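Local coordinates for penicillin-binding protein 2B (PDB 2WAD), which probably cross-links the peptides of adjacent glycan strands in cell-wall peptidoglycan as a penicillin-binding transpeptidase of the elongation machinery in Streptococcus pneumoniae, at residues 118-123 / 165-170; 204-209 / 215-220. All coordinates share one frame; numbering follows the deposited sequence.

In the fold
The two contacts come one after the other along the chain. Their centres lie about 26 Å apart, and about 15 Å separates their nearest atoms. Contact 1 sets the C-terminal part of helix 113-121 against the loop that leads into helix 169-182. Contact 2 packs helix 199-208 on strand 215-225, an outer strand of the three-stranded antiparallel sheet that also holds strands 72-83 and 189-191. All four segments belong to the dimerisation-domain part of the chain, away from the active site. Both contacts thus contribute to the build of this N-terminal part, whereas Ser386, the probable acyl-ester nucleophile, lies in the transpeptidase domain.

Contact 1: 118-123 / 165-170; sequences DYYLAD and LNYTED
Tyr119 and Tyr167 meet as an offset edge-to-face pair, the edge of the Tyr119 ring turned toward the face of Tyr167 with their centroids 5.6 Å apart and the planes at 85°. The hydroxyl end of Tyr167 comes in at the rim of Tyr119, OH lying 3.6 Å from CD2 and near the ring plane. That same oxygen stands 3.9 Å from CD1 of Tyr120, so it lies between the diverging rings of two consecutive helical tyrosines, at an edge of each. Leu165 adds a CH-pi contact: its CD2 methyl lies over one face of Tyr120, nearest CD1 and CE1, 4.1 Å from the centroid and 17° off the ring normal.

In both helical tyrosines CG is anti to the backbone N (chi1 175° in Tyr120), which carries the rings out to the loop residues. Farther out, Ile175 of helix 169-182 touches both Tyr119 and Tyr167. Thr168 N-caps that helix through Glu171 N, fixing the turn just after Tyr167.

No hydrogen bond crosses between the two segments. Tyrosine suits Tyr119's partly exposed place, its ring packing while its OH hydrogen-bonds Glu174 OE2. Dispersion and weakly polar C-H contacts therefore hold the segments together, and the strong polar tie runs from Tyr119 to helix 169-182.

Contact 2: 204-209 / 215-220; sequences VIASIS and ISISTS
Ile205 and Ile217 supply the apolar part of the contact, their side chains crossing at about a right angle. The CG2 branch of Ile205 reaches the terminal CD1 of Ile217 at 3.8 Å. In Ile217, CG1 is anti to the carbonyl carbon (chi1 -65°), and this longer branch does the touching: CG1 also passes Ala206, 4.0 Å from its N and 4.3 Å from its CB. Alanine's single methyl lets the strand come close to the helix here, the CA atoms of Ala206 and Ile217 being 6.0 Å apart. Isoleucine, beta-branched, suits the strand position of Ile217; at Ile205 its branched apolar side chain fills the buried face of the helix. Ser209, at the far end of segment 204-209, also packs closely, its CB 3.6 Å from the carbonyl O of Ile215, where a small side chain fits.

The polar part is a single water that bridges the segments: it hydrogen-bonds to Ser209 OG at 3.0 Å and accepts from Ile217 N at 3.1 Å. The strand's amide is thereby satisfied by water, with no direct hydrogen bond between the segments.

Strand 215-225 pairs along its other edge with strand 72-83, where Ser216 bonds to Ser81 and Ser218 to Val79. Helix 199-208 flanks this outer strand, and Tyr103 from a loop touches Ile205.

Contact 1: 118-123 / 165-170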
# COMPACT_ATOMS: atom_id res chain seq x y z
N ASP A 118 -28.82 -28.23 9.25
CA ASP A 118 -29.53 -28.03 8.00
C ASP A 118 -29.84 -29.34 7.29
O ASP A 118 -31.00 -29.63 7.01
CB ASP A 118 -28.72 -27.12 7.08
CG ASP A 118 -28.92 -25.65 7.39
OD1 ASP A 118 -29.82 -25.32 8.20
OD2 ASP A 118 -28.21 -24.82 6.80
N TYR A 119 -28.80 -30.14 7.04
CA TYR A 119 -28.98 -31.46 6.43
C TYR A 119 -29.94 -32.32 7.23
O TYR A 119 -30.80 -33.01 6.68
CB TYR A 119 -27.63 -32.17 6.32
CG TYR A 119 -27.73 -33.56 5.72
CD1 TYR A 119 -27.74 -33.75 4.35
CD2 TYR A 119 -27.82 -34.68 6.54
CE1 TYR A 119 -27.83 -35.01 3.80
CE2 TYR A 119 -27.90 -35.95 5.99
CZ TYR A 119 -27.91 -36.10 4.62
OH TYR A 119 -28.00 -37.35 4.06
N TYR A 120 -29.80 -32.28 8.55
CA TYR A 120 -30.61 -33.12 9.43
C TYR A 120 -32.09 -32.74 9.36
O TYR A 120 -32.97 -33.61 9.36
CB TYR A 120 -30.08 -33.02 10.86
CG TYR A 120 -30.93 -33.75 11.88
CD1 TYR A 120 -30.98 -35.14 11.90
CD2 TYR A 120 -31.69 -33.05 12.81
CE1 TYR A 120 -31.76 -35.81 12.82
CE2 TYR A 120 -32.48 -33.72 13.74
CZ TYR A 120 -32.51 -35.09 13.74
OH TYR A 120 -33.29 -35.75 14.65
N LEU A 121 -32.35 -31.44 9.30
CA LEU A 121 -33.71 -30.92 9.26
C LEU A 121 -34.36 -31.07 7.89
O LEU A 121 -35.57 -30.92 7.74
CB LEU A 121 -33.73 -29.44 9.68
CG LEU A 121 -33.27 -29.09 11.10
CD1 LEU A 121 -33.38 -27.60 11.32
CD2 LEU A 121 -34.05 -29.86 12.16
N ALA A 122 -33.54 -31.39 6.89
CA ALA A 122 -34.00 -31.56 5.52
C ALA A 122 -35.12 -32.58 5.39
O ALA A 122 -35.94 -32.48 4.48
CB ALA A 122 -32.84 -31.95 4.63
N ASP A 123 -35.16 -33.57 6.28
CA ASP A 123 -36.28 -34.50 6.26
C ASP A 123 -37.52 -33.78 6.77
O ASP A 123 -37.52 -33.26 7.88
CB ASP A 123 -35.95 -35.73 7.11
CG ASP A 123 -36.96 -36.84 6.95
OD1 ASP A 123 -38.14 -36.53 6.66
OD2 ASP A 123 -36.60 -38.03 7.12
N LEU A 165 -24.34 -35.97 15.94
CA LEU A 165 -25.08 -37.03 15.25
C LEU A 165 -24.05 -38.00 14.67
O LEU A 165 -22.86 -37.72 14.66
CB LEU A 165 -25.92 -36.42 14.12
CG LEU A 165 -26.67 -35.10 14.34
CD1 LEU A 165 -26.49 -34.10 13.22
CD2 LEU A 165 -28.16 -35.31 14.59
N ASN A 166 -24.51 -39.14 14.16
CA ASN A 166 -23.57 -40.14 13.64
C ASN A 166 -23.64 -40.40 12.13
O ASN A 166 -24.58 -41.03 11.64
CB ASN A 166 -23.69 -41.44 14.42
CG ASN A 166 -22.74 -42.50 13.92
OD1 ASN A 166 -21.56 -42.23 13.69
ND2 ASN A 166 -23.25 -43.70 13.74
N TYR A 167 -22.64 -39.92 11.39
CA TYR A 167 -22.66 -39.96 9.93
C TYR A 167 -21.46 -40.72 9.35
O TYR A 167 -20.32 -40.32 9.57
CB TYR A 167 -22.72 -38.53 9.35
CG TYR A 167 -24.09 -37.88 9.47
CD1 TYR A 167 -25.22 -38.52 8.98
CD2 TYR A 167 -24.24 -36.64 10.07
CE1 TYR A 167 -26.47 -37.94 9.09
CE2 TYR A 167 -25.50 -36.05 10.20
CZ TYR A 167 -26.61 -36.71 9.71
OH TYR A 167 -27.85 -36.14 9.81
N THR A 168 -21.72 -41.80 8.63
CA THR A 168 -20.63 -42.53 7.98
C THR A 168 -19.89 -41.53 7.12
O THR A 168 -20.40 -40.43 6.89
CB THR A 168 -21.10 -43.67 7.06
OG1 THR A 168 -21.80 -43.13 5.93
CG2 THR A 168 -21.98 -44.66 7.81
N GLU A 169 -18.70 -41.91 6.67
CA GLU A 169 -17.81 -41.00 5.96
C GLU A 169 -18.32 -40.66 4.57
O GLU A 169 -18.11 -39.55 4.07
CB GLU A 169 -16.39 -41.58 5.89
CG GLU A 169 -15.69 -41.76 7.24
CD GLU A 169 -15.55 -40.46 8.02
OE1 GLU A 169 -14.96 -39.49 7.49
OE2 GLU A 169 -16.04 -40.41 9.18
N ASP A 170 -19.01 -41.61 3.94
CA ASP A 170 -19.68 -41.39 2.66
C ASP A 170 -20.86 -40.42 2.81
O ASP A 170 -21.04 -39.52 1.99
CB ASP A 170 -20.18 -42.72 2.07
CG ASP A 170 -19.07 -43.54 1.44
OD1 ASP A 170 -17.89 -43.13 1.49
OD2 ASP A 170 -19.41 -44.61 0.88

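Contact 2: 204-209 / 215-220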
# COMPACT_ATOMS: atom_id res chain seq x y z
N VAL A 204 -17.82 -36.38 -18.83
CA VAL A 204 -18.86 -37.32 -18.41
C VAL A 204 -20.00 -36.56 -17.72
O VAL A 204 -21.17 -36.85 -17.97
CB VAL A 204 -18.33 -38.43 -17.46
CG1 VAL A 204 -19.47 -39.26 -16.92
CG2 VAL A 204 -17.31 -39.32 -18.17
N ILE A 205 -19.68 -35.59 -16.86
CA ILE A 205 -20.71 -34.74 -16.25
C ILE A 205 -21.49 -33.97 -17.31
O ILE A 205 -22.73 -33.91 -17.28
CB ILE A 205 -20.15 -33.76 -15.20
CG1 ILE A 205 -19.64 -34.53 -13.99
CG2 ILE A 205 -21.26 -32.79 -14.75
CD1 ILE A 205 -18.61 -33.80 -13.18
N ALA A 206 -20.76 -33.36 -18.25
CA ALA A 206 -21.37 -32.67 -19.38
C ALA A 206 -22.36 -33.58 -20.12
O ALA A 206 -23.34 -33.10 -20.68
CB ALA A 206 -20.28 -32.16 -20.33
N SER A 207 -22.09 -34.88 -20.13
CA SER A 207 -22.92 -35.82 -20.88
C SER A 207 -24.18 -36.31 -20.14
O SER A 207 -25.11 -36.80 -20.78
CB SER A 207 -22.09 -37.02 -21.34
OG SER A 207 -21.88 -37.92 -20.27
N ILE A 208 -24.21 -36.22 -18.82
CA ILE A 208 -25.42 -36.66 -18.12
C ILE A 208 -26.05 -35.58 -17.24
O ILE A 208 -27.02 -35.87 -16.52
CB ILE A 208 -25.22 -37.96 -17.30
CG1 ILE A 208 -24.48 -37.71 -15.98
CG2 ILE A 208 -24.58 -39.08 -18.13
CD1 ILE A 208 -23.02 -37.59 -16.11
N SER A 209 -25.53 -34.36 -17.33
CA SER A 209 -25.96 -33.25 -16.48
C SER A 209 -27.45 -32.94 -16.59
O SER A 209 -28.08 -32.49 -15.62
CB SER A 209 -25.13 -31.99 -16.74
OG SER A 209 -25.20 -31.60 -18.10
N ILE A 215 -27.91 -28.46 -12.59
CA ILE A 215 -26.48 -28.74 -12.69
C ILE A 215 -25.95 -28.67 -14.11
O ILE A 215 -26.57 -29.17 -15.05
CB ILE A 215 -26.10 -30.09 -12.04
CG1 ILE A 215 -26.24 -29.99 -10.52
CG2 ILE A 215 -24.65 -30.46 -12.42
CD1 ILE A 215 -25.10 -29.22 -9.88
N SER A 216 -24.79 -28.04 -14.27
CA SER A 216 -24.18 -27.96 -15.58
C SER A 216 -22.69 -27.68 -15.41
O SER A 216 -22.24 -27.30 -14.33
CB SER A 216 -24.84 -26.85 -16.42
OG SER A 216 -24.25 -25.59 -16.16
N ILE A 217 -21.92 -27.92 -16.46
CA ILE A 217 -20.52 -27.50 -16.48
C ILE A 217 -20.47 -26.10 -17.09
O ILE A 217 -21.19 -25.81 -18.04
CB ILE A 217 -19.65 -28.46 -17.33
CG1 ILE A 217 -19.59 -29.86 -16.71
CG2 ILE A 217 -18.25 -27.90 -17.55
CD1 ILE A 217 -18.78 -29.93 -15.42
N SER A 218 -19.66 -25.22 -16.51
CA SER A 218 -19.32 -23.95 -17.14
C SER A 218 -17.94 -23.51 -16.68
O SER A 218 -17.24 -24.24 -15.98
CB SER A 218 -20.39 -22.88 -16.87
OG SER A 218 -20.36 -22.45 -15.53
N THR A 219 -17.55 -22.31 -17.09
CA THR A 219 -16.19 -21.81 -16.85
C THR A 219 -16.22 -20.66 -15.86
O THR A 219 -17.11 -19.82 -15.94
CB THR A 219 -15.58 -21.27 -18.15
OG1 THR A 219 -16.09 -19.96 -18.39
CG2 THR A 219 -15.90 -22.18 -19.34
N SER A 220 -15.26 -20.62 -14.95
CA SER A 220 -15.11 -19.54 -13.97
C SER A 220 -13.74 -18.83 -14.09
O SER A 220 -13.16 -18.82 -15.18
CB SER A 220 -15.30 -20.11 -12.56
OG SER A 220 -15.36 -19.10 -11.57
O HOH W 1 -23.16 -29.56 -18.73